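Local atomic coordinates of putative large adhesion protein (Lap) involved in biofilm formation (PDB entry 6M8M), a protein that probably anchors its bacterium in biofilms as part of an RTX adhesin, through a PA14 domain that binds glucose at a calcium site. Residues E41-Q47 and S111-K117; N53-V57 and E150-N154; L122-T128 and E164-T168. All blocks are in the same frame, centred on the assembly; numbering follows the deposited sequence.

Contact 1: E41-Q47 and S111-K117. With CA (calcium ion), chain D.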
loop_
_atom_site.group_PDB
_atom_site.type_symbol
_atom_site.label_atom_id
_atom_site.label_comp_id
_atom_site.label_asym_id
_atom_site.label_seq_id
_atom_site.Cartn_x
_atom_site.Cartn_y
_atom_site.Cartn_z
ATOM N N GLU A 41 7.800 0.498 -2.404
ATOM C CA GLU A 41 8.161 0.891 -3.754
ATOM C C GLU A 41 7.161 1.914 -4.254
ATOM O O GLU A 41 5.945 1.742 -4.092
ATOM C CB GLU A 41 8.141 -0.327 -4.672
ATOM C CG GLU A 41 9.237 -1.325 -4.346
ATOM C CD GLU A 41 9.049 -2.655 -5.044
ATOM O OE1 GLU A 41 9.478 -2.773 -6.211
ATOM O OE2 GLU A 41 8.466 -3.580 -4.438
ATOM N N TYR A 42 7.655 2.961 -4.892
ATOM C CA TYR A 42 6.838 4.035 -5.449
ATOM C C TYR A 42 7.057 4.074 -6.955
ATOM O O TYR A 42 8.210 4.071 -7.411
ATOM C CB TYR A 42 7.236 5.381 -4.839
ATOM C CG TYR A 42 6.473 6.553 -5.396
ATOM C CD1 TYR A 42 6.919 7.237 -6.521
ATOM C CD2 TYR A 42 5.286 6.970 -4.811
ATOM C CE1 TYR A 42 6.202 8.311 -7.036
ATOM C CE2 TYR A 42 4.582 8.042 -5.299
ATOM C CZ TYR A 42 5.031 8.698 -6.417
ATOM O OH TYR A 42 4.307 9.770 -6.865
ATOM N N TYR A 43 5.967 4.148 -7.715
ATOM C CA TYR A 43 5.995 4.223 -9.169
ATOM C C TYR A 43 5.240 5.463 -9.622
ATOM O O TYR A 43 4.059 5.640 -9.301
ATOM C CB TYR A 43 5.318 3.003 -9.795
ATOM C CG TYR A 43 5.966 1.694 -9.464
ATOM C CD1 TYR A 43 5.761 1.082 -8.246
ATOM C CD2 TYR A 43 6.801 1.068 -10.372
ATOM C CE1 TYR A 43 6.387 -0.128 -7.943
ATOM C CE2 TYR A 43 7.415 -0.108 -10.085
ATOM C CZ TYR A 43 7.217 -0.702 -8.878
ATOM O OH TYR A 43 7.883 -1.894 -8.656
ATOM N N ALA A 44 5.915 6.297 -10.401
ATOM C CA ALA A 44 5.293 7.412 -11.095
ATOM C C ALA A 44 4.631 6.878 -12.355
ATOM O O ALA A 44 5.238 6.102 -13.096
ATOM C CB ALA A 44 6.370 8.416 -11.484
ATOM N N TYR A 45 3.379 7.237 -12.578
ATOM C CA TYR A 45 2.653 6.818 -13.772
ATOM C C TYR A 45 2.122 8.066 -14.455
ATOM O O TYR A 45 1.452 8.884 -13.822
ATOM C CB TYR A 45 1.519 5.881 -13.384
ATOM C CG TYR A 45 0.659 5.391 -14.538
ATOM C CD1 TYR A 45 -0.356 6.181 -15.052
ATOM C CD2 TYR A 45 0.834 4.133 -15.082
ATOM C CE1 TYR A 45 -1.169 5.732 -16.087
ATOM C CE2 TYR A 45 0.025 3.679 -16.116
ATOM C CZ TYR A 45 -0.978 4.480 -16.598
ATOM O OH TYR A 45 -1.800 3.998 -17.606
ATOM N N ALA A 46 2.441 8.214 -15.737
ATOM C CA ALA A 46 2.073 9.388 -16.524
ATOM C C ALA A 46 0.897 9.031 -17.419
ATOM O O ALA A 46 1.061 8.342 -18.430
ATOM C CB ALA A 46 3.264 9.849 -17.364
ATOM N N GLN A 47 -0.291 9.505 -17.061
ATOM C CA GLN A 47 -1.455 9.266 -17.900
ATOM C C GLN A 47 -1.227 9.936 -19.246
ATOM O O GLN A 47 -0.859 11.109 -19.312
ATOM C CB GLN A 47 -2.701 9.833 -17.223
ATOM C CG GLN A 47 -3.982 9.578 -17.996
ATOM C CD GLN A 47 -5.209 9.857 -17.170
ATOM O OE1 GLN A 47 -5.195 9.677 -15.944
ATOM N NE2 GLN A 47 -6.298 10.243 -17.819
ATOM N N SER A 111 4.294 13.144 -11.466
ATOM C CA SER A 111 3.431 12.569 -12.481
ATOM C C SER A 111 1.972 12.765 -12.105
ATOM O O SER A 111 1.639 13.157 -10.987
ATOM C CB SER A 111 3.721 11.080 -12.665
ATOM O OG SER A 111 3.501 10.365 -11.453
ATOM N N SER A 112 1.097 12.447 -13.059
ATOM C CA SER A 112 -0.340 12.596 -12.857
ATOM C C SER A 112 -0.884 11.582 -11.863
ATOM O O SER A 112 -1.789 11.900 -11.079
ATOM C CB SER A 112 -1.057 12.449 -14.201
ATOM O OG SER A 112 -0.832 11.176 -14.779
ATOM N N ASP A 113 -0.401 10.345 -11.926
ATOM C CA ASP A 113 -0.907 9.216 -11.166
ATOM C C ASP A 113 0.263 8.602 -10.405
ATOM O O ASP A 113 1.431 8.813 -10.739
ATOM C CB ASP A 113 -1.523 8.155 -12.083
ATOM C CG ASP A 113 -2.763 8.639 -12.858
ATOM O OD1 ASP A 113 -2.721 9.717 -13.503
ATOM O OD2 ASP A 113 -3.794 7.933 -12.838
ATOM N N ALA A 114 -0.032 7.763 -9.418
ATOM C CA ALA A 114 1.040 7.185 -8.618
ATOM C C ALA A 114 0.603 5.847 -8.053
ATOM O O ALA A 114 -0.570 5.630 -7.761
ATOM C CB ALA A 114 1.430 8.126 -7.485
ATOM N N ILE A 115 1.581 4.963 -7.867
ATOM C CA ILE A 115 1.359 3.616 -7.358
ATOM C C ILE A 115 2.328 3.378 -6.213
ATOM O O ILE A 115 3.511 3.741 -6.307
ATOM C CB ILE A 115 1.600 2.573 -8.468
ATOM C CG1 ILE A 115 0.573 2.725 -9.595
ATOM C CG2 ILE A 115 1.569 1.160 -7.924
ATOM C CD1 ILE A 115 0.982 2.076 -10.894
ATOM N N VAL A 116 1.843 2.733 -5.147
ATOM C CA VAL A 116 2.692 2.292 -4.045
ATOM C C VAL A 116 2.515 0.793 -3.881
ATOM O O VAL A 116 1.386 0.283 -3.907
ATOM C CB VAL A 116 2.324 3.013 -2.734
ATOM C CG1 VAL A 116 3.138 2.467 -1.566
ATOM C CG2 VAL A 116 2.505 4.502 -2.882
ATOM N N LYS A 117 3.625 0.085 -3.698
ATOM C CA LYS A 117 3.616 -1.326 -3.352
ATOM C C LYS A 117 4.358 -1.512 -2.047
ATOM O O LYS A 117 5.417 -0.916 -1.839
ATOM C CB LYS A 117 4.266 -2.130 -4.458
ATOM C CG LYS A 117 4.366 -3.605 -4.176
ATOM C CD LYS A 117 4.852 -4.326 -5.423
ATOM C CE LYS A 117 5.152 -5.780 -5.167
ATOM N NZ LYS A 117 5.617 -6.417 -6.437
HETATM CA CA CA D . -5.140 9.884 -13.667
HETATM O O HOH W 1 8.006 -5.029 -7.403
HETATM O O HOH W 2 5.079 10.713 -9.232
HETATM O O HOH W 3 -7.362 10.942 -13.565
#
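Asp113 faces Tyr45 across a hydrogen-bonded antiparallel pair, and its side chain leads from the sheet out to a calcium ion. CB begins the path against the tyrosine, with Asp113 CB 3.8 Å from Tyr45 CD1. CG is set beside the backbone N (chi1 -64°), which sends the carboxylate the same way as the neighbouring phenol; carboxylate and ring planes are 56° apart, evidence of flanking rather than stacking. At the tip, Asp113 OD1 binds calcium at 2.4 Å and Asp113 OD2 at 2.5 Å, a bidentate grip. Asp113 OD1 also accepts Ser112 OG at 2.7 Å, met on its anti side, while Leu54 N makes a weak bond to Asp113 OD2. Gln47 reaches the same ion through an extended chain, with Gln47 OE1 2.3 Å from the metal. The backbone Gln47 N donates to Ser112 OG at 2.9 Å, so one hydroxyl ties both ligand residues together. Asn53, the carbonyl of Gln182 and a water complete the coordination.

Asp113 O holds two donors: Ser111 OG at 2.7 Å and Tyr45 N, which comes in from 48° above the carbonyl plane. On the other side of the sheet, Tyr42 OH rests 3.4 Å from Ala114 CB, and one water joins that hydroxyl to Ser111. Back on the face of Asp113, at the far end of the pairing, Glu41 and Lys117 lie side by side, their charged ends bridged by water. The six backbone bonds mark regular antiparallel pairing of strands 38-45 and 113-122, with a calcium site built where the two strands end and begin.

Contact 2: N53-V57 and E150-N154. With CA (calcium ion), chain D.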
loop_
_atom_site.group_PDB
_atom_site.type_symbol
_atom_site.label_atom_id
_atom_site.label_comp_id
_atom_site.label_asym_id
_atom_site.label_seq_id
_atom_site.Cartn_x
_atom_site.Cartn_y
_atom_site.Cartn_z
ATOM N N ASN A 53 -6.042 6.342 -17.539
ATOM C CA ASN A 53 -6.160 6.585 -16.109
ATOM C C ASN A 53 -6.016 5.286 -15.328
ATOM O O ASN A 53 -6.513 4.242 -15.746
ATOM C CB ASN A 53 -7.532 7.192 -15.838
ATOM C CG ASN A 53 -7.654 7.737 -14.442
ATOM O OD1 ASN A 53 -6.660 8.114 -13.819
ATOM N ND2 ASN A 53 -8.870 7.784 -13.936
ATOM N N LEU A 54 -5.334 5.342 -14.192
ATOM C CA LEU A 54 -5.306 4.184 -13.311
ATOM C C LEU A 54 -6.691 3.970 -12.731
ATOM O O LEU A 54 -7.302 4.898 -12.198
ATOM C CB LEU A 54 -4.305 4.377 -12.184
ATOM C CG LEU A 54 -2.848 4.440 -12.639
ATOM C CD1 LEU A 54 -1.952 4.543 -11.401
ATOM C CD2 LEU A 54 -2.438 3.248 -13.485
ATOM N N SER A 55 -7.191 2.748 -12.820
ATOM C CA SER A 55 -8.529 2.491 -12.304
ATOM C C SER A 55 -8.773 1.071 -11.815
ATOM O O SER A 55 -9.867 0.824 -11.303
ATOM C CB SER A 55 -9.582 2.834 -13.349
ATOM O OG SER A 55 -9.488 1.912 -14.412
ATOM N N ASN A 56 -7.837 0.133 -11.939
ATOM C CA ASN A 56 -8.094 -1.210 -11.440
ATOM C C ASN A 56 -6.793 -1.910 -11.085
ATOM O O ASN A 56 -5.704 -1.532 -11.530
ATOM C CB ASN A 56 -8.964 -2.054 -12.386
ATOM C CG ASN A 56 -8.306 -2.315 -13.707
ATOM O OD1 ASN A 56 -7.426 -3.162 -13.828
ATOM N ND2 ASN A 56 -8.762 -1.611 -14.741
ATOM N N VAL A 57 -6.938 -2.942 -10.259
ATOM C CA VAL A 57 -5.797 -3.649 -9.694
ATOM C C VAL A 57 -4.966 -4.327 -10.777
ATOM O O VAL A 57 -3.729 -4.282 -10.740
ATOM C CB VAL A 57 -6.266 -4.672 -8.642
ATOM C CG1 VAL A 57 -5.108 -5.572 -8.207
ATOM C CG2 VAL A 57 -6.882 -3.986 -7.432
ATOM N N GLU A 150 -9.654 -5.405 -0.546
ATOM C CA GLU A 150 -9.439 -4.646 -1.775
ATOM C C GLU A 150 -10.551 -3.633 -1.966
ATOM O O GLU A 150 -11.697 -3.850 -1.559
ATOM C CB GLU A 150 -9.328 -5.527 -3.020
ATOM C CG GLU A 150 -10.612 -6.197 -3.385
ATOM C CD GLU A 150 -10.539 -6.966 -4.693
ATOM O OE1 GLU A 150 -11.511 -7.702 -4.967
ATOM O OE2 GLU A 150 -9.537 -6.851 -5.418
ATOM N N TYR A 151 -10.213 -2.550 -2.638
ATOM C CA TYR A 151 -11.200 -1.702 -3.304
ATOM C C TYR A 151 -10.672 -1.534 -4.724
ATOM O O TYR A 151 -9.692 -0.818 -4.958
ATOM C CB TYR A 151 -11.431 -0.364 -2.656
ATOM C CG TYR A 151 -12.579 0.306 -3.383
ATOM C CD1 TYR A 151 -13.892 -0.026 -3.085
ATOM C CD2 TYR A 151 -12.358 1.212 -4.409
ATOM C CE1 TYR A 151 -14.958 0.555 -3.777
ATOM C CE2 TYR A 151 -13.428 1.794 -5.097
ATOM C CZ TYR A 151 -14.701 1.457 -4.777
ATOM O OH TYR A 151 -15.727 2.046 -5.483
ATOM N N ASN A 152 -11.290 -2.251 -5.655
ATOM C CA ASN A 152 -10.769 -2.330 -7.013
ATOM C C ASN A 152 -11.447 -1.240 -7.837
ATOM O O ASN A 152 -12.403 -1.484 -8.569
ATOM C CB ASN A 152 -11.000 -3.724 -7.587
ATOM C CG ASN A 152 -10.108 -3.989 -8.764
ATOM O OD1 ASN A 152 -9.596 -3.048 -9.375
ATOM N ND2 ASN A 152 -9.897 -5.256 -9.086
ATOM N N GLY A 153 -10.977 -0.012 -7.692
ATOM C CA GLY A 153 -11.584 1.115 -8.371
ATOM C C GLY A 153 -11.092 2.421 -7.780
ATOM O O GLY A 153 -10.282 2.461 -6.841
ATOM N N ASN A 154 -11.577 3.505 -8.367
ATOM C CA ASN A 154 -11.307 4.847 -7.877
ATOM C C ASN A 154 -12.402 5.285 -6.924
ATOM O O ASN A 154 -13.563 4.891 -7.064
ATOM C CB ASN A 154 -11.156 5.790 -9.061
ATOM C CG ASN A 154 -9.883 5.510 -9.833
ATOM O OD1 ASN A 154 -8.874 5.110 -9.244
ATOM N ND2 ASN A 154 -9.906 5.727 -11.135
HETATM CA CA CA D . -5.140 9.884 -13.667
HETATM O O HOH W 3 -7.362 10.942 -13.565
#
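Asn154 turns the edge of its amide to Leu54: Asn154 ND2 donates to Leu54 O at 2.9 Å, with the acceptor lying in the amide plane and the donor on a carbonyl lone pair. The Asn53 amide comes from the opposite direction, its plane turned 39° from that of Asn154, and the two ND2 atoms merely pass each other. A third amide, that of Asn152, carries a methyl over one face: Val57 CG2 stands above the plane, 3.5 Å from Asn152 CG. The same amide accepts Val57 N on Asn152 OD1 at 2.8 Å, the donor tilted 34° out of the carbonyl plane, while Asn56 CB packs 3.2 Å from Asn152 OD1. One side chain is thus fixed both by a polar bond and by contact over its face.

Between these anchor points the backbones touch directly, where Gly153 CA makes a CH...O contact of 3.4 Å with Ser55 O. The far ends of the amides are engaged as well. Asn53 OD1 binds calcium at 2.3 Å, and Asn154 OD1 accepts Trp180 NE1, so both functional ends of Asn154 are used. The Asn154 side chain lies about 5 Å from the bound glucose.

Asn56 CG, placed between the backbone N and the carbonyl carbon (chi1 64°), lets OD1 cap Gln59 N. With Asn152 supplying an acceptor to Val57 N, two asparagines from distant parts of the chain satisfy backbone N-H groups at one helix start: an N-cap reinforced across the fold, leading into helix 57-66.

Contact 3: L122-T128 and E164-T168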
loop_
_atom_site.group_PDB
_atom_site.type_symbol
_atom_site.label_atom_id
_atom_site.label_comp_id
_atom_site.label_asym_id
_atom_site.label_seq_id
_atom_site.Cartn_x
_atom_site.Cartn_y
_atom_site.Cartn_z
ATOM N N LEU A 122 4.436 -11.296 7.561
ATOM C CA LEU A 122 3.680 -11.002 8.768
ATOM C C LEU A 122 4.343 -11.668 9.966
ATOM O O LEU A 122 4.531 -12.890 9.992
ATOM C CB LEU A 122 2.255 -11.529 8.653
ATOM C CG LEU A 122 1.389 -10.846 7.590
ATOM C CD1 LEU A 122 0.055 -11.546 7.422
ATOM C CD2 LEU A 122 1.175 -9.382 7.940
ATOM N N GLU A 123 4.645 -10.877 10.981
ATOM C CA GLU A 123 5.283 -11.370 12.201
ATOM C C GLU A 123 4.180 -11.660 13.215
ATOM O O GLU A 123 4.012 -10.977 14.224
ATOM C CB GLU A 123 6.288 -10.347 12.698
ATOM C CG GLU A 123 7.467 -10.139 11.754
ATOM C CD GLU A 123 8.428 -11.316 11.744
ATOM O OE1 GLU A 123 9.293 -11.370 10.847
ATOM O OE2 GLU A 123 8.337 -12.198 12.633
ATOM N N LEU A 124 3.411 -12.704 12.914
ATOM C CA LEU A 124 2.227 -13.060 13.670
ATOM C C LEU A 124 2.264 -14.541 13.982
ATOM O O LEU A 124 2.661 -15.341 13.136
ATOM C CB LEU A 124 0.973 -12.788 12.854
ATOM C CG LEU A 124 0.736 -11.336 12.446
ATOM C CD1 LEU A 124 -0.447 -11.226 11.500
ATOM C CD2 LEU A 124 0.519 -10.472 13.658
ATOM N N GLN A 125 1.810 -14.886 15.176
ATOM C CA GLN A 125 1.580 -16.271 15.535
ATOM C C GLN A 125 0.344 -16.800 14.800
ATOM O O GLN A 125 -0.480 -16.041 14.260
ATOM C CB GLN A 125 1.359 -16.369 17.041
ATOM C CG GLN A 125 2.557 -15.978 17.882
ATOM C CD GLN A 125 3.710 -16.911 17.672
ATOM O OE1 GLN A 125 4.495 -16.735 16.748
ATOM N NE2 GLN A 125 3.813 -17.928 18.523
ATOM N N ALA A 126 0.208 -18.122 14.778
ATOM C CA ALA A 126 -0.992 -18.743 14.225
ATOM C C ALA A 126 -2.237 -18.010 14.708
ATOM O O ALA A 126 -2.366 -17.695 15.887
ATOM C CB ALA A 126 -1.059 -20.213 14.650
ATOM N N GLY A 127 -3.156 -17.738 13.797
ATOM C CA GLY A 127 -4.355 -17.019 14.176
ATOM C C GLY A 127 -5.163 -16.586 12.981
ATOM O O GLY A 127 -4.840 -16.885 11.831
ATOM N N THR A 128 -6.242 -15.887 13.308
ATOM C CA THR A 128 -7.217 -15.361 12.365
ATOM C C THR A 128 -7.208 -13.850 12.518
ATOM O O THR A 128 -7.345 -13.337 13.630
ATOM C CB THR A 128 -8.605 -15.929 12.655
ATOM O OG1 THR A 128 -8.522 -17.364 12.636
ATOM C CG2 THR A 128 -9.617 -15.415 11.658
ATOM N N GLU A 164 -11.816 -11.859 7.065
ATOM C CA GLU A 164 -11.000 -12.604 8.009
ATOM C C GLU A 164 -10.163 -13.617 7.245
ATOM O O GLU A 164 -10.622 -14.202 6.256
ATOM C CB GLU A 164 -11.879 -13.288 9.053
ATOM C CG GLU A 164 -12.589 -12.297 9.968
ATOM C CD GLU A 164 -13.511 -12.943 10.985
ATOM O OE1 GLU A 164 -13.774 -12.324 12.031
ATOM O OE2 GLU A 164 -13.987 -14.060 10.734
ATOM N N PHE A 165 -8.922 -13.796 7.675
ATOM C CA PHE A 165 -8.044 -14.787 7.074
ATOM C C PHE A 165 -7.317 -15.512 8.192
ATOM O O PHE A 165 -6.967 -14.910 9.208
ATOM C CB PHE A 165 -7.064 -14.167 6.059
ATOM C CG PHE A 165 -6.141 -13.135 6.629
ATOM C CD1 PHE A 165 -6.539 -11.811 6.737
ATOM C CD2 PHE A 165 -4.851 -13.464 7.007
ATOM C CE1 PHE A 165 -5.689 -10.860 7.242
ATOM C CE2 PHE A 165 -3.995 -12.495 7.512
ATOM C CZ PHE A 165 -4.415 -11.198 7.623
ATOM N N THR A 166 -7.088 -16.797 7.994
ATOM C CA THR A 166 -6.343 -17.614 8.950
ATOM C C THR A 166 -5.026 -17.996 8.308
ATOM O O THR A 166 -4.991 -18.460 7.168
ATOM C CB THR A 166 -7.167 -18.839 9.345
ATOM O OG1 THR A 166 -8.362 -18.379 9.999
ATOM C CG2 THR A 166 -6.400 -19.748 10.273
ATOM N N LEU A 167 -3.940 -17.769 9.021
ATOM C CA LEU A 167 -2.633 -18.088 8.459
ATOM C C LEU A 167 -2.563 -19.578 8.158
ATOM O O LEU A 167 -3.056 -20.404 8.923
ATOM C CB LEU A 167 -1.534 -17.668 9.422
ATOM C CG LEU A 167 -1.530 -16.186 9.800
ATOM C CD1 LEU A 167 -0.429 -15.897 10.819
ATOM C CD2 LEU A 167 -1.362 -15.296 8.591
ATOM N N THR A 168 -1.974 -19.909 7.013
ATOM C CA THR A 168 -1.970 -21.272 6.493
ATOM C C THR A 168 -0.557 -21.662 6.087
ATOM O O THR A 168 0.166 -20.867 5.480
ATOM C CB THR A 168 -2.931 -21.371 5.289
ATOM O OG1 THR A 168 -4.261 -21.016 5.705
ATOM C CG2 THR A 168 -2.960 -22.776 4.722
HETATM O O HOH W 4 -2.958 -19.900 11.662
#
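Thr128 and Thr166 share a first torsion, -56° and -63°, that places each OG1 beside its own backbone N; from a non-hydrogen-bonded antiparallel pair Thr128 OG1 and Thr166 OG1 then meet at 2.8 Å. Either may be the donor. Leu167, with CG likewise beside the backbone N, sends its branches toward Leu122, Leu124 and Gln125: Leu167 CD1 reaches Gln125 O at 3.4 Å and packs on Leu124 CB, while Leu167 CD2 lies 4.2 Å from Leu122 CD1. That same Leu122 CD1 is 4.2 Å from Phe165 CE2, an oblique approach to the ring, whereas Leu167 CD2 comes to the ring edge in its plane.

The backbone supplies a second polar link. Leu167 N donates to Gly127 O at 3.1 Å, almost straight onto the oxygen with a C=O...N angle of 177°. A water extends this pairing, accepting from Gly127 N at 3.0 Å and donating to Leu167 O at 2.8 Å, where the chains have begun to part.

Residues 123-127 carry the chain from strand 113-122 of one sheet to strand 128-136 of the other. The contact is therefore the fraying end of an antiparallel strand pair, 128-136 with 158-166, over a small leucine-phenylalanine cluster within the PA14 fold.

In the fold
Contacts 1 and 2 are neighbours, their centres 13 Å apart, and they share a calcium ion: Gln47 and Asp113 bind it from contact 1, Asn53 from contact 2. Both reach the eight-stranded antiparallel sheet, and their segments alternate along the chain. Contact 3 lies about 31 Å from contact 1 and 26 Å from contact 2, centre to centre, with nearest atoms about 13 and 10 Å away. It follows contact 1 in sequence, alternates with contact 2, and joins the two sheets' connecting loop to the five-stranded sheet. The calcium-rich end near bound glucose thus holds contacts 1 and 2, while contact 3, across the chain's centre from contact 1, ties a loop to a strand end at the surface.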